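Local coordinates for protein NEDD8-conjugating enzyme UBC12 (Saccharomyces cerevisiae, PDB 3O2U) that accepts the ubiquitin-like protein Rub1 (NEDD8) from its E1 complex and catalyses its covalent attachment to other proteins, chiefly the cullin Cdc53, at residues V70-G75 with G80-N85. Numbering follows the deposited sequence.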
loop_
_atom_site.group_PDB
_atom_site.type_symbol
_atom_site.label_atom_id
_atom_site.label_comp_id
_atom_site.label_asym_id
_atom_site.label_seq_id
_atom_site.Cartn_x
_atom_site.Cartn_y
_atom_site.Cartn_z
ATOM N N VAL A 70 -1.738 -1.567 -9.699
ATOM C CA VAL A 70 -3.016 -1.058 -10.183
ATOM C C VAL A 70 -2.882 -0.607 -11.642
ATOM O O VAL A 70 -2.049 0.243 -11.957
ATOM C CB VAL A 70 -3.510 0.093 -9.273
ATOM C CG1 VAL A 70 -4.867 0.601 -9.720
ATOM C CG2 VAL A 70 -3.601 -0.412 -7.817
ATOM N N ARG A 71 -3.691 -1.210 -12.515
ATOM C CA ARG A 71 -3.737 -0.861 -13.940
ATOM C C ARG A 71 -5.194 -0.588 -14.342
ATOM O O ARG A 71 -5.894 -1.485 -14.802
ATOM C CB ARG A 71 -3.162 -2.002 -14.788
ATOM C CG ARG A 71 -2.973 -1.660 -16.276
ATOM C CD ARG A 71 -2.187 -2.758 -16.971
ATOM N NE ARG A 71 -1.954 -2.504 -18.399
ATOM C CZ ARG A 71 -2.783 -2.898 -19.367
ATOM N NH1 ARG A 71 -3.910 -3.537 -19.063
ATOM N NH2 ARG A 71 -2.495 -2.647 -20.638
ATOM N N PRO A 72 -5.658 0.642 -14.124
ATOM C CA PRO A 72 -7.062 1.007 -14.350
ATOM C C PRO A 72 -7.414 0.833 -15.818
ATOM O O PRO A 72 -6.551 1.051 -16.665
ATOM C CB PRO A 72 -7.091 2.497 -13.999
ATOM C CG PRO A 72 -5.944 2.696 -13.095
ATOM C CD PRO A 72 -4.878 1.765 -13.576
ATOM N N ASP A 73 -8.647 0.457 -16.128
ATOM C CA ASP A 73 -9.029 0.357 -17.533
ATOM C C ASP A 73 -10.001 1.460 -17.939
ATOM O O ASP A 73 -10.598 1.407 -19.018
ATOM C CB ASP A 73 -9.591 -1.024 -17.856
ATOM C CG ASP A 73 -10.849 -1.349 -17.067
ATOM O OD1 ASP A 73 -11.268 -0.521 -16.231
ATOM O OD2 ASP A 73 -11.417 -2.439 -17.289
ATOM N N GLU A 74 -10.143 2.457 -17.068
ATOM C CA GLU A 74 -10.958 3.636 -17.331
ATOM C C GLU A 74 -10.403 4.831 -16.544
ATOM O O GLU A 74 -9.538 4.660 -15.680
ATOM C CB GLU A 74 -12.428 3.371 -16.968
ATOM C CG GLU A 74 -12.661 3.025 -15.498
ATOM C CD GLU A 74 -14.133 2.742 -15.172
ATOM O OE1 GLU A 74 -14.963 2.651 -16.109
ATOM O OE2 GLU A 74 -14.459 2.611 -13.975
ATOM N N GLY A 75 -10.875 6.040 -16.852
ATOM C CA GLY A 75 -10.435 7.228 -16.138
ATOM C C GLY A 75 -9.131 7.863 -16.623
ATOM O O GLY A 75 -8.539 7.451 -17.623
ATOM N N GLY A 80 -2.336 2.930 -17.448
ATOM C CA GLY A 80 -1.071 3.110 -16.746
ATOM C C GLY A 80 -0.944 2.076 -15.633
ATOM O O GLY A 80 -1.946 1.661 -15.062
ATOM N N SER A 81 0.279 1.654 -15.320
ATOM C CA SER A 81 0.491 0.699 -14.233
ATOM C C SER A 81 1.191 1.355 -13.031
ATOM O O SER A 81 2.347 1.766 -13.131
ATOM C CB SER A 81 1.289 -0.514 -14.737
ATOM O OG SER A 81 0.527 -1.262 -15.675
ATOM N N ILE A 82 0.486 1.470 -11.909
ATOM C CA ILE A 82 1.065 2.068 -10.705
ATOM C C ILE A 82 1.254 1.001 -9.647
ATOM O O ILE A 82 0.292 0.373 -9.223
ATOM C CB ILE A 82 0.199 3.200 -10.135
ATOM C CG1 ILE A 82 -0.139 4.230 -11.229
ATOM C CG2 ILE A 82 0.922 3.864 -8.967
ATOM C CD1 ILE A 82 -1.402 3.886 -12.056
ATOM N N ASN A 83 2.498 0.739 -9.261
ATOM C CA ASN A 83 2.732 -0.291 -8.261
ATOM C C ASN A 83 3.017 0.290 -6.882
ATOM O O ASN A 83 3.559 1.393 -6.756
ATOM C CB ASN A 83 3.802 -1.314 -8.707
ATOM C CG ASN A 83 5.152 -0.676 -9.021
ATOM O OD1 ASN A 83 5.239 0.499 -9.370
ATOM N ND2 ASN A 83 6.216 -1.470 -8.906
ATOM N N PHE A 84 2.627 -0.462 -5.854
ATOM C CA PHE A 84 2.767 -0.051 -4.457
ATOM C C PHE A 84 3.379 -1.211 -3.684
ATOM O O PHE A 84 3.105 -2.376 -3.972
ATOM C CB PHE A 84 1.402 0.236 -3.809
ATOM C CG PHE A 84 0.634 1.354 -4.454
ATOM C CD1 PHE A 84 0.690 2.648 -3.940
ATOM C CD2 PHE A 84 -0.147 1.115 -5.577
ATOM C CE1 PHE A 84 -0.044 3.692 -4.540
ATOM C CE2 PHE A 84 -0.880 2.151 -6.178
ATOM C CZ PHE A 84 -0.826 3.432 -5.663
ATOM N N ASN A 85 4.186 -0.889 -2.686
ATOM C CA ASN A 85 4.631 -1.894 -1.733
ATOM C C ASN A 85 3.793 -1.724 -0.480
ATOM O O ASN A 85 3.548 -0.596 -0.043
ATOM C CB ASN A 85 6.109 -1.714 -1.394
ATOM C CG ASN A 85 7.016 -2.668 -2.159
ATOM O OD1 ASN A 85 6.553 -3.567 -2.859
ATOM N ND2 ASN A 85 8.317 -2.468 -2.028
HETATM O O HOH W 1 0.268 -0.414 -18.078
#
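V70 and I82 face each other as an antiparallel hydrogen-bonded pair: V70 N gives its hydrogen to I82 O and I82 N returns one to V70 O, both bonds 2.8 Å long and nearly straight. Beyond this pair the backbones stay close, but CA-H...O contacts replace conventional bonds between the two segments, R71 CA lying 3.3 Å from G80 O.

The side chains of V70, I82 and F84 share the buried face of the sheet, where beta-branched and aromatic residues suit a strand packed against helix 131-143. CG1 of V70 is anti to the backbone N (chi1 -178°), which sets CG2 beside that N and obliquely towards the F84 ring, 4.1 Å from CE2. P72 has no N-H to give to G80 O; its CD rests 3.3 Å from that oxygen instead, and its ring packs on F142.

The side of R71 and S81 is looser and partly exposed to solvent. The straight R71 chain runs alongside S81, its CD 3.4 Å from OG. The hydroxyl lies at the edge of the guanidinium, too far for a direct bond, and a water bridges NE and OG, suiting two polar residues there. Strands 65-70 and 82-87 form the central beta hairpin of the four-stranded antiparallel meander of the UBC (E2) fold.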